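Local coordinates for protein serine protease MT3772 (Mycobacterium tuberculosis, PDB 3K6Y) that forms the protease domain of a membrane protein, a trypsin-like serine endopeptidase probably required for resistance of the bacterium to oxidative and acid stress, at residues D68-A74 / D104-V110; A74-A78 / Y99-D104; V194-F199 / F210-A214. One frame throughout, in Å; residues are numbered along the deposited sequence.

How the contacts relate
Contacts 1 and 2 belong to the first of two six-stranded antiparallel barrels, and contact 3 to the second. Their centres lie about 9 Å apart for contacts 1 and 2, and about 14 Å from contact 3 to either of them. Along the chain, contact 2 is nested in the loop closed by contact 1, sharing A74 and D104 with it, and contact 3 follows both. The strands of contacts 1 and 2 are neighbours in one sheet, where V105 O meets D100 N. Across the barrel interface, L212 packs on D104 and V103, while F199 approaches N73 and H75. The predicted triad H75, D104 and S183 thus sits where the two barrels meet, as in chymotrypsin-like proteases.

Contact 1 of 3, residues D68-A74 / D104-V110; sequences DRVMTNA and DVAILAV
D104 presents its carbonyl oxygen to the side-chain amide of N73, whose ND2 approaches nearly along the C=O axis at 2.9 Å and keeps the oxygen close to the amide plane. A74 N adds a weak bond to the same oxygen at 3.4 Å, while the D104 carboxylate is committed through OD1 to H75. D104 has the positive phi of a G1 beta bulge, shared with V105 opposite D100, a conformation that aspartate tolerates. V105 sets CG1 against the thioether chain of M71, 3.8 Å from its CG; the M71 chain runs extended until chi3 (-74°) bends its methyl, keeping CG, SD and CE all near this one branch. A106 and T72 form a hydrogen-bonded pair, and the small alanine leaves room for T72 CG2, while OG1 turns to T61 O. These strands, 69-72 and 105-109, are antiparallel neighbours in the first barrel of the chymotrypsin fold: V70, T72, A106 and L108 share the face that meets strand 44-51, whereas M71 on the other face touches V197 of the second barrel. I107 pairs with M71 without hydrogen bonds and lays CG2 against R69 CD at 4.0 Å, the two side chains crossing at about a right angle. L108 and V70 exchange two backbone bonds, and their branched side chains meet on the inner face. The compact methyl of A109 lies against one face of the R69 guanidinium, toward its rim, with CB 3.4 Å from NH1, and R69 NE donates to I224 O. D68 O is gripped twice, by V110 N (2.9 Å) and by NH1 of R69, which reach it from opposite faces of its plane, and V110 CG2 rests 4.0 Å from V70 CG2.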
ATOM      1  N   ASP A  68     -20.232   2.282 -14.533  1.00  8.50           N
ATOM      2  CA  ASP A  68     -19.082   1.389 -14.399  1.00  8.79           C
ATOM      3  C   ASP A  68     -18.016   1.890 -13.428  1.00  8.58           C
ATOM      4  O   ASP A  68     -16.864   1.434 -13.489  1.00  8.62           O
ATOM      5  CB  ASP A  68     -18.486   1.016 -15.748  1.00  9.88           C
ATOM      6  CG  ASP A  68     -19.424   0.208 -16.607  1.00 11.85           C
ATOM      7  OD1 ASP A  68     -20.549  -0.103 -16.185  1.00 12.77           O
ATOM      8  OD2 ASP A  68     -18.976  -0.156 -17.713  1.00 14.94           O
ATOM      9  N   ARG A  69     -18.399   2.766 -12.489  1.00  8.11           N
ATOM     10  CA  ARG A  69     -17.466   3.274 -11.473  1.00  8.12           C
ATOM     11  C   ARG A  69     -18.143   3.290 -10.117  1.00  8.17           C
ATOM     12  O   ARG A  69     -19.242   3.822  -9.962  1.00  8.75           O
ATOM     13  CB  ARG A  69     -16.981   4.693 -11.815  1.00  8.52           C
ATOM     14  CG  ARG A  69     -16.085   4.811 -13.045  1.00  8.08           C
ATOM     15  CD  ARG A  69     -14.728   4.197 -12.736  1.00  9.53           C
ATOM     16  NE  ARG A  69     -13.736   4.305 -13.805  1.00  9.52           N
ATOM     17  CZ  ARG A  69     -13.623   3.445 -14.809  1.00  9.13           C
ATOM     18  NH1 ARG A  69     -14.524   2.472 -14.961  1.00  9.22           N
ATOM     19  NH2 ARG A  69     -12.626   3.589 -15.672  1.00 10.04           N
ATOM     20  N   VAL A  70     -17.474   2.681  -9.137  1.00  7.39           N
ATOM     21  CA  VAL A  70     -18.003   2.546  -7.789  1.00  7.81           C
ATOM     22  C   VAL A  70     -17.024   3.191  -6.793  1.00  7.67           C
ATOM     23  O   VAL A  70     -15.806   2.968  -6.881  1.00  9.35           O
ATOM     24  CB  VAL A  70     -18.199   1.062  -7.454  1.00  7.81           C
ATOM     25  CG1 VAL A  70     -18.419   0.831  -5.958  1.00  9.05           C
ATOM     26  CG2 VAL A  70     -19.388   0.528  -8.217  1.00  9.55           C
ATOM     27  N   MET A  71     -17.548   3.988  -5.861  1.00  7.68           N
ATOM     28  CA  MET A  71     -16.729   4.530  -4.783  1.00  8.38           C
ATOM     29  C   MET A  71     -16.960   3.684  -3.514  1.00  8.76           C
ATOM     30  O   MET A  71     -18.102   3.256  -3.227  1.00  8.49           O
ATOM     31  CB  MET A  71     -17.081   6.004  -4.505  1.00  9.18           C
ATOM     32  CG  MET A  71     -16.224   6.585  -3.382  1.00 10.10           C
ATOM     33  SD  MET A  71     -16.407   8.382  -3.225  1.00 11.04           S
ATOM     34  CE  MET A  71     -15.489   8.994  -4.642  1.00 12.11           C
ATOM     35  N   THR A  72     -15.882   3.491  -2.753  1.00  8.63           N
ATOM     36  CA  THR A  72     -15.941   2.859  -1.442  1.00  9.04           C
ATOM     37  C   THR A  72     -14.806   3.445  -0.599  1.00  8.33           C
ATOM     38  O   THR A  72     -14.109   4.355  -1.056  1.00  9.23           O
ATOM     39  CB  THR A  72     -15.851   1.313  -1.557  1.00  9.75           C
ATOM     40  OG1 THR A  72     -16.076   0.713  -0.269  1.00  9.80           O
ATOM     41  CG2 THR A  72     -14.509   0.823  -2.113  1.00 10.73           C
ATOM     42  N   ASN A  73     -14.638   2.964   0.631  1.00  9.22           N
ATOM     43  CA  ASN A  73     -13.459   3.364   1.395  1.00  9.37           C
ATOM     44  C   ASN A  73     -12.245   2.548   1.003  1.00  9.14           C
ATOM     45  O   ASN A  73     -12.380   1.380   0.621  1.00 10.19           O
ATOM     46  CB  ASN A  73     -13.685   3.197   2.897  1.00 10.63           C
ATOM     47  CG  ASN A  73     -14.685   4.191   3.474  1.00 11.93           C
ATOM     48  OD1 ASN A  73     -15.601   3.793   4.183  1.00 15.93           O
ATOM     49  ND2 ASN A  73     -14.474   5.482   3.233  1.00 13.66           N
ATOM     50  N   ALA A  74     -11.060   3.143   1.150  1.00  8.98           N
ATOM     51  CA  ALA A  74      -9.843   2.376   0.928  1.00  9.64           C
ATOM     52  C   ALA A  74      -9.788   1.172   1.869  1.00  9.46           C
ATOM     53  O   ALA A  74      -9.375   0.092   1.467  1.00  9.57           O
ATOM     54  CB  ALA A  74      -8.616   3.252   1.094  1.00 10.02           C
ATOM     55  N   ASP A 104      -8.981   7.955   2.589  1.00 11.37           N
ATOM     56  CA  ASP A 104      -9.689   6.678   2.810  1.00 10.93           C
ATOM     57  C   ASP A 104     -10.782   6.462   1.765  1.00 10.59           C
ATOM     58  O   ASP A 104     -11.944   6.249   2.118  1.00 11.13           O
ATOM     59  CB  ASP A 104     -10.209   6.494   4.244  1.00 12.13           C
ATOM     60  CG  ASP A 104     -10.567   5.050   4.560  1.00 11.55           C
ATOM     61  OD1 ASP A 104     -11.075   4.807   5.687  1.00 13.27           O
ATOM     62  OD2 ASP A 104     -10.361   4.150   3.715  1.00 12.25           O
ATOM     63  N   VAL A 105     -10.396   6.523   0.487  1.00 10.10           N
ATOM     64  CA  VAL A 105     -11.349   6.315  -0.608  1.00 10.23           C
ATOM     65  C   VAL A 105     -10.695   5.459  -1.669  1.00  9.20           C
ATOM     66  O   VAL A 105      -9.503   5.622  -1.942  1.00  9.75           O
ATOM     67  CB  VAL A 105     -11.781   7.654  -1.245  1.00 10.51           C
ATOM     68  CG1 VAL A 105     -12.640   7.430  -2.510  1.00 12.53           C
ATOM     69  CG2 VAL A 105     -12.549   8.482  -0.249  1.00 13.64           C
ATOM     70  N   ALA A 106     -11.474   4.549  -2.245  1.00  8.98           N
ATOM     71  CA  ALA A 106     -11.057   3.803  -3.425  1.00  8.89           C
ATOM     72  C   ALA A 106     -12.120   3.957  -4.490  1.00  8.40           C
ATOM     73  O   ALA A 106     -13.320   4.072  -4.182  1.00  9.44           O
ATOM     74  CB  ALA A 106     -10.829   2.308  -3.100  1.00  9.46           C
ATOM     75  N   ILE A 107     -11.685   3.945  -5.750  1.00  8.46           N
ATOM     76  CA  ILE A 107     -12.622   3.894  -6.871  1.00  9.00           C
ATOM     77  C   ILE A 107     -12.356   2.604  -7.620  1.00  8.37           C
ATOM     78  O   ILE A 107     -11.190   2.255  -7.903  1.00  8.44           O
ATOM     79  CB  ILE A 107     -12.477   5.119  -7.817  1.00  9.77           C
ATOM     80  CG1 ILE A 107     -12.826   6.404  -7.047  1.00 11.57           C
ATOM     81  CG2 ILE A 107     -13.383   4.957  -9.056  1.00 10.52           C
ATOM     82  CD1 ILE A 107     -12.609   7.715  -7.832  1.00 13.15           C
ATOM     83  N   LEU A 108     -13.457   1.906  -7.905  1.00  8.02           N
ATOM     84  CA  LEU A 108     -13.415   0.645  -8.621  1.00  8.71           C
ATOM     85  C   LEU A 108     -13.954   0.816 -10.013  1.00  8.03           C
ATOM     86  O   LEU A 108     -15.004   1.441 -10.210  1.00  8.70           O
ATOM     87  CB  LEU A 108     -14.290  -0.392  -7.895  1.00  8.93           C
ATOM     88  CG  LEU A 108     -14.030  -0.546  -6.404  1.00 10.00           C
ATOM     89  CD1 LEU A 108     -14.976  -1.564  -5.823  1.00 11.01           C
ATOM     90  CD2 LEU A 108     -12.607  -0.953  -6.081  1.00 11.57           C
ATOM     91  N   ALA A 109     -13.245   0.216 -10.973  1.00  8.25           N
ATOM     92  CA  ALA A 109     -13.764   0.068 -12.336  1.00  8.33           C
ATOM     93  C   ALA A 109     -14.521  -1.247 -12.414  1.00  8.80           C
ATOM     94  O   ALA A 109     -13.981  -2.310 -12.063  1.00  9.50           O
ATOM     95  CB  ALA A 109     -12.625   0.091 -13.360  1.00  9.41           C
ATOM     96  N   VAL A 110     -15.779  -1.187 -12.842  1.00  8.73           N
ATOM     97  CA  VAL A 110     -16.676  -2.353 -12.797  1.00  9.43           C
ATOM     98  C   VAL A 110     -17.410  -2.435 -14.129  1.00 10.20           C
ATOM     99  O   VAL A 110     -18.495  -1.877 -14.300  1.00 10.63           O
ATOM    100  CB  VAL A 110     -17.694  -2.239 -11.647  1.00  9.58           C
ATOM    101  CG1 VAL A 110     -18.429  -3.569 -11.452  1.00 10.88           C
ATOM    102  CG2 VAL A 110     -16.995  -1.818 -10.330  1.00 11.18           C
TER

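Contact 2 of 3, residues A74-A78 / Y99-D104; sequences AHVVA and YDPSVD
H75 ND1 gives its hydrogen to D104 OD1 over 2.7 Å, the shortest polar bond here. The oxygen lies in the imidazole plane and offers its syn lone pair, although ring and carboxylate planes are turned 50° apart. D104 OD2, again through its syn lone pair, takes the backbone N of H75 at 2.9 Å, so the two carboxylate oxygens hold both the main chain and the ring of one residue, which limits rotation of the imidazole. With chi1 at 73°, CG of H75 stands between its own backbone N and carbonyl carbon, and the ring turns back to the aspartate. NE2 bonds to S183 OG, completing the predicted catalytic triad. Beside this polar pair is an apolar one. A74 CB lies off-centre over the Y99 ring, 4.0 Å from its centroid in a CH-pi contact, and the compact methyl lies between the ring and D104 OD2. V77 CG2 meets the edge of the same ring, 3.8 Å from CE1, while A78 CB approaches the phenol oxygen, whose hydrogen-bonding partner is Y161. D100 shapes the second segment: its OD1 accepts from S102 N at 2.9 Å, an Asx turn, and also from V103 N, three residues on, which extends it to an Asx motif; the residue next to D100, P101, has no N-H to offer. The turn carries the chain from strand 90-100 to D104, with S102 and D104 packing on strand 167-175 of the second barrel, while V76 and V77 rest on strand 44-51 of the first.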
ATOM      1  N   ALA A  74     -11.060   3.143   1.150  1.00  8.98           N
ATOM      2  CA  ALA A  74      -9.843   2.376   0.928  1.00  9.64           C
ATOM      3  C   ALA A  74      -9.788   1.172   1.869  1.00  9.46           C
ATOM      4  O   ALA A  74      -9.375   0.092   1.467  1.00  9.57           O
ATOM      5  CB  ALA A  74      -8.616   3.252   1.094  1.00 10.02           C
ATOM      6  N   HIS A  75     -10.222   1.342   3.120  1.00  9.64           N
ATOM      7  CA  HIS A  75     -10.092   0.240   4.075  1.00 10.46           C
ATOM      8  C   HIS A  75     -11.022  -0.925   3.772  1.00 10.59           C
ATOM      9  O   HIS A  75     -10.852  -2.004   4.324  1.00 12.26           O
ATOM     10  CB  HIS A  75     -10.254   0.715   5.522  1.00 10.87           C
ATOM     11  CG  HIS A  75     -11.665   1.063   5.911  1.00 10.71           C
ATOM     12  ND1 HIS A  75     -12.109   2.367   6.040  1.00 11.75           N
ATOM     13  CD2 HIS A  75     -12.713   0.276   6.266  1.00 11.93           C
ATOM     14  CE1 HIS A  75     -13.367   2.361   6.460  1.00 12.65           C
ATOM     15  NE2 HIS A  75     -13.759   1.107   6.593  1.00 13.33           N
ATOM     16  N   VAL A  76     -11.982  -0.745   2.868  1.00 10.06           N
ATOM     17  CA  VAL A  76     -12.824  -1.864   2.455  1.00 10.10           C
ATOM     18  C   VAL A  76     -12.070  -2.831   1.532  1.00  9.90           C
ATOM     19  O   VAL A  76     -12.438  -3.999   1.450  1.00 10.98           O
ATOM     20  CB  VAL A  76     -14.128  -1.324   1.829  1.00 10.07           C
ATOM     21  CG1 VAL A  76     -14.944  -2.373   1.104  1.00 11.73           C
ATOM     22  CG2 VAL A  76     -14.952  -0.679   2.906  1.00 11.80           C
ATOM     23  N   VAL A  77     -11.005  -2.351   0.872  1.00  8.76           N
ATOM     24  CA  VAL A  77     -10.229  -3.187  -0.031  1.00  9.43           C
ATOM     25  C   VAL A  77      -8.757  -3.309   0.369  1.00  9.68           C
ATOM     26  O   VAL A  77      -8.005  -4.016  -0.301  1.00  9.89           O
ATOM     27  CB  VAL A  77     -10.337  -2.677  -1.524  1.00  9.58           C
ATOM     28  CG1 VAL A  77     -11.785  -2.705  -1.992  1.00 10.34           C
ATOM     29  CG2 VAL A  77      -9.737  -1.275  -1.693  1.00 11.15           C
ATOM     30  N   ALA A  78      -8.358  -2.656   1.461  1.00  9.87           N
ATOM     31  CA  ALA A  78      -6.947  -2.620   1.866  1.00  9.73           C
ATOM     32  C   ALA A  78      -6.381  -4.013   2.079  1.00 10.14           C
ATOM     33  O   ALA A  78      -6.960  -4.813   2.797  1.00 10.81           O
ATOM     34  CB  ALA A  78      -6.802  -1.818   3.133  1.00 10.84           C
ATOM     35  N   TYR A  99      -6.819   4.552  -5.242  1.00  9.40           N
ATOM     36  CA  TYR A  99      -6.722   4.071  -3.877  1.00  9.73           C
ATOM     37  C   TYR A  99      -5.973   5.131  -3.089  1.00  9.91           C
ATOM     38  O   TYR A  99      -4.805   5.420  -3.381  1.00 11.03           O
ATOM     39  CB  TYR A  99      -6.005   2.714  -3.843  1.00 10.60           C
ATOM     40  CG  TYR A  99      -5.859   2.130  -2.456  1.00 10.07           C
ATOM     41  CD1 TYR A  99      -6.848   1.320  -1.898  1.00 10.64           C
ATOM     42  CD2 TYR A  99      -4.715   2.377  -1.708  1.00 12.72           C
ATOM     43  CE1 TYR A  99      -6.694   0.787  -0.628  1.00 11.26           C
ATOM     44  CE2 TYR A  99      -4.565   1.854  -0.437  1.00 12.69           C
ATOM     45  CZ  TYR A  99      -5.558   1.073   0.093  1.00 11.12           C
ATOM     46  OH  TYR A  99      -5.400   0.561   1.352  1.00 12.81           O
ATOM     47  N   ASP A 100      -6.626   5.703  -2.079  1.00  9.94           N
ATOM     48  CA  ASP A 100      -6.047   6.794  -1.295  1.00 10.95           C
ATOM     49  C   ASP A 100      -6.285   6.486   0.188  1.00 11.03           C
ATOM     50  O   ASP A 100      -7.384   6.642   0.709  1.00 10.92           O
ATOM     51  CB  ASP A 100      -6.680   8.132  -1.677  1.00 12.22           C
ATOM     52  CG  ASP A 100      -6.038   9.310  -0.975  1.00 13.57           C
ATOM     53  OD1 ASP A 100      -5.557   9.140   0.165  1.00 14.02           O
ATOM     54  OD2 ASP A 100      -6.054  10.421  -1.560  1.00 16.13           O
ATOM     55  N   PRO A 101      -5.247   6.011   0.885  1.00 11.84           N
ATOM     56  CA  PRO A 101      -5.387   5.609   2.276  1.00 13.02           C
ATOM     57  C   PRO A 101      -5.366   6.778   3.247  1.00 13.04           C
ATOM     58  O   PRO A 101      -5.575   6.562   4.446  1.00 14.28           O
ATOM     59  CB  PRO A 101      -4.159   4.723   2.480  1.00 14.32           C
ATOM     60  CG  PRO A 101      -3.130   5.316   1.599  1.00 14.98           C
ATOM     61  CD  PRO A 101      -3.890   5.760   0.360  1.00 13.17           C
ATOM     62  N   SER A 102      -5.099   7.981   2.750  1.00 13.28           N
ATOM     63  CA  SER A 102      -5.088   9.185   3.585  1.00 14.35           C
ATOM     64  C   SER A 102      -6.502   9.711   3.691  1.00 13.88           C
ATOM     65  O   SER A 102      -7.029   9.894   4.793  1.00 16.31           O
ATOM     66  CB  SER A 102      -4.155  10.250   3.010  1.00 15.60           C
ATOM     67  OG  SER A 102      -2.813   9.780   2.939  1.00 19.71           O
ATOM     68  N   VAL A 103      -7.136   9.965   2.549  1.00 12.65           N
ATOM     69  CA  VAL A 103      -8.530  10.382   2.557  1.00 12.65           C
ATOM     70  C   VAL A 103      -9.421   9.176   2.948  1.00 12.37           C
ATOM     71  O   VAL A 103     -10.459   9.361   3.591  1.00 12.67           O
ATOM     72  CB  VAL A 103      -8.929  10.971   1.185  1.00 13.31           C
ATOM     73  CG1 VAL A 103     -10.398  11.324   1.147  1.00 15.02           C
ATOM     74  CG2 VAL A 103      -8.086  12.209   0.855  1.00 15.46           C
ATOM     75  N   ASP A 104      -8.981   7.955   2.589  1.00 11.37           N
ATOM     76  CA  ASP A 104      -9.689   6.678   2.810  1.00 10.93           C
ATOM     77  C   ASP A 104     -10.782   6.462   1.765  1.00 10.59           C
ATOM     78  O   ASP A 104     -11.944   6.249   2.118  1.00 11.13           O
ATOM     79  CB  ASP A 104     -10.209   6.494   4.244  1.00 12.13           C
ATOM     80  CG  ASP A 104     -10.567   5.050   4.560  1.00 11.55           C
ATOM     81  OD1 ASP A 104     -11.075   4.807   5.687  1.00 13.27           O
ATOM     82  OD2 ASP A 104     -10.361   4.150   3.715  1.00 12.25           O
TER

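Contact 3 of 3, residues V194-F199 / F210-A214; sequences VLGVVF and FVLTA
F199 turns its ring across the backbone of the opposing strand: one face receives the CB of F210, 4.0 Å from the ring centroid, in a CH-pi contact, and the edge points at L212 N. Its chi1 of 75° swings the ring back over strand 208-213, where CD1 also touches L212 CG at 3.6 Å. The F210 ring, by contrast, leads away from the contact toward T173. On the other face of the hairpin, V198 and V211 meet at an angle, CG2 to CG2 4.1 Å apart, beta-branched residues suited to an extended strand. V211 CG1 lies 3.6 Å from the carbonyl carbon of G196, which, having no side chain, lets this methyl come in close. F199 N to F210 O is a nearly straight bond (3.0 Å, 179°), and V197 and L212 form a hydrogen-bonded pair. T213 then N-caps the helix 214-218 through OG1. Strands 194-201 and 208-213 form a hairpin of the second barrel, and F199 approaches H75 and N73 of the first. The hydrogen bonds across the hairpin are all between backbone atoms and set its register, whereas apolar and CH-pi packing places the F199 ring beside the predicted active site.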
ATOM      1  N   VAL A 194     -26.019  12.106  -2.543  1.00 13.32           N
ATOM      2  CA  VAL A 194     -25.011  11.626  -1.617  1.00 12.52           C
ATOM      3  C   VAL A 194     -24.349  12.796  -0.888  1.00 13.09           C
ATOM      4  O   VAL A 194     -23.703  13.668  -1.497  1.00 14.05           O
ATOM      5  CB  VAL A 194     -23.961  10.776  -2.348  1.00 12.37           C
ATOM      6  CG1 VAL A 194     -22.913  10.259  -1.367  1.00 12.60           C
ATOM      7  CG2 VAL A 194     -24.618   9.579  -3.035  1.00 12.82           C
ATOM      8  N   LEU A 195     -24.471  12.770   0.436  1.00 13.12           N
ATOM      9  CA  LEU A 195     -23.836  13.770   1.282  1.00 14.46           C
ATOM     10  C   LEU A 195     -22.410  13.406   1.640  1.00 13.83           C
ATOM     11  O   LEU A 195     -21.606  14.282   1.969  1.00 14.66           O
ATOM     12  CB  LEU A 195     -24.629  13.952   2.575  1.00 15.05           C
ATOM     13  CG  LEU A 195     -25.993  14.627   2.439  1.00 16.90           C
ATOM     14  CD1 LEU A 195     -26.789  14.460   3.718  1.00 18.33           C
ATOM     15  CD2 LEU A 195     -25.819  16.106   2.109  1.00 19.92           C
ATOM     16  N   GLY A 196     -22.100  12.113   1.617  1.00 13.16           N
ATOM     17  CA  GLY A 196     -20.759  11.665   1.943  1.00 12.75           C
ATOM     18  C   GLY A 196     -20.683  10.162   2.018  1.00 12.32           C
ATOM     19  O   GLY A 196     -21.650   9.466   1.675  1.00 11.80           O
ATOM     20  N   VAL A 197     -19.520   9.684   2.465  1.00 11.52           N
ATOM     21  CA  VAL A 197     -19.211   8.263   2.506  1.00 11.47           C
ATOM     22  C   VAL A 197     -19.030   7.845   3.965  1.00 10.81           C
ATOM     23  O   VAL A 197     -18.154   8.350   4.658  1.00 11.14           O
ATOM     24  CB  VAL A 197     -17.916   7.956   1.711  1.00 11.16           C
ATOM     25  CG1 VAL A 197     -17.657   6.448   1.678  1.00 12.60           C
ATOM     26  CG2 VAL A 197     -18.015   8.530   0.304  1.00 12.59           C
ATOM     27  N   VAL A 198     -19.884   6.937   4.417  1.00 11.25           N
ATOM     28  CA  VAL A 198     -19.860   6.475   5.803  1.00 12.67           C
ATOM     29  C   VAL A 198     -18.597   5.638   6.004  1.00 12.92           C
ATOM     30  O   VAL A 198     -18.365   4.725   5.222  1.00 14.05           O
ATOM     31  CB  VAL A 198     -21.109   5.596   6.068  1.00 14.06           C
ATOM     32  CG1 VAL A 198     -21.095   5.061   7.502  1.00 16.64           C
ATOM     33  CG2 VAL A 198     -22.390   6.397   5.803  1.00 16.05           C
ATOM     34  N   PHE A 199     -17.800   5.914   7.040  1.00 12.68           N
ATOM     35  CA  PHE A 199     -16.541   5.181   7.211  1.00 13.78           C
ATOM     36  C   PHE A 199     -16.293   4.652   8.605  1.00 13.81           C
ATOM     37  O   PHE A 199     -15.438   3.780   8.785  1.00 14.57           O
ATOM     38  CB  PHE A 199     -15.331   5.987   6.714  1.00 14.32           C
ATOM     39  CG  PHE A 199     -14.904   7.115   7.615  1.00 15.48           C
ATOM     40  CD1 PHE A 199     -15.466   8.378   7.508  1.00 13.82           C
ATOM     41  CD2 PHE A 199     -13.894   6.922   8.554  1.00 17.52           C
ATOM     42  CE1 PHE A 199     -15.046   9.436   8.325  1.00 16.57           C
ATOM     43  CE2 PHE A 199     -13.479   7.981   9.400  1.00 18.45           C
ATOM     44  CZ  PHE A 199     -14.047   9.226   9.272  1.00 16.98           C
ATOM     45  N   PHE A 210     -19.325   8.476  11.637  1.00 13.69           N
ATOM     46  CA  PHE A 210     -18.445   9.406  10.951  1.00 14.05           C
ATOM     47  C   PHE A 210     -18.556   9.182   9.457  1.00 13.23           C
ATOM     48  O   PHE A 210     -18.560   8.026   8.987  1.00 13.36           O
ATOM     49  CB  PHE A 210     -16.993   9.185  11.350  1.00 14.86           C
ATOM     50  CG  PHE A 210     -16.703   9.537  12.778  1.00 17.45           C
ATOM     51  CD1 PHE A 210     -16.409  10.846  13.126  1.00 18.87           C
ATOM     52  CD2 PHE A 210     -16.784   8.574  13.769  1.00 20.78           C
ATOM     53  CE1 PHE A 210     -16.146  11.193  14.455  1.00 21.58           C
ATOM     54  CE2 PHE A 210     -16.527   8.907  15.112  1.00 22.04           C
ATOM     55  CZ  PHE A 210     -16.222  10.222  15.444  1.00 22.71           C
ATOM     56  N   VAL A 211     -18.666  10.290   8.724  1.00 12.82           N
ATOM     57  CA  VAL A 211     -18.935  10.291   7.288  1.00 12.56           C
ATOM     58  C   VAL A 211     -17.997  11.269   6.597  1.00 12.50           C
ATOM     59  O   VAL A 211     -17.940  12.446   6.984  1.00 13.55           O
ATOM     60  CB  VAL A 211     -20.400  10.716   7.032  1.00 12.93           C
ATOM     61  CG1 VAL A 211     -20.716  10.716   5.544  1.00 13.54           C
ATOM     62  CG2 VAL A 211     -21.362   9.814   7.792  1.00 14.16           C
ATOM     63  N   LEU A 212     -17.249  10.819   5.579  1.00 11.86           N
ATOM     64  CA  LEU A 212     -16.442  11.765   4.806  1.00 12.37           C
ATOM     65  C   LEU A 212     -17.368  12.637   4.002  1.00 12.01           C
ATOM     66  O   LEU A 212     -18.272  12.123   3.347  1.00 12.86           O
ATOM     67  CB  LEU A 212     -15.526  11.030   3.829  1.00 12.19           C
ATOM     68  CG  LEU A 212     -14.532  10.033   4.405  1.00 12.92           C
ATOM     69  CD1 LEU A 212     -13.888   9.208   3.303  1.00 13.75           C
ATOM     70  CD2 LEU A 212     -13.467  10.761   5.243  1.00 14.08           C
ATOM     71  N   THR A 213     -17.169  13.950   4.006  1.00 12.53           N
ATOM     72  CA  THR A 213     -18.101  14.784   3.248  1.00 13.16           C
ATOM     73  C   THR A 213     -17.949  14.602   1.732  1.00 13.41           C
ATOM     74  O   THR A 213     -16.896  14.190   1.240  1.00 13.25           O
ATOM     75  CB  THR A 213     -17.978  16.289   3.586  1.00 13.66           C
ATOM     76  OG1 THR A 213     -16.750  16.780   3.059  1.00 14.75           O
ATOM     77  CG2 THR A 213     -18.091  16.558   5.090  1.00 14.62           C
ATOM     78  N   ALA A 214     -18.983  14.998   0.991  1.00 13.77           N
ATOM     79  CA  ALA A 214     -18.873  15.021  -0.458  1.00 14.23           C
ATOM     80  C   ALA A 214     -17.667  15.855  -0.917  1.00 14.52           C
ATOM     81  O   ALA A 214     -16.920  15.456  -1.804  1.00 14.63           O
ATOM     82  CB  ALA A 214     -20.173  15.541  -1.093  1.00 14.66           C
TER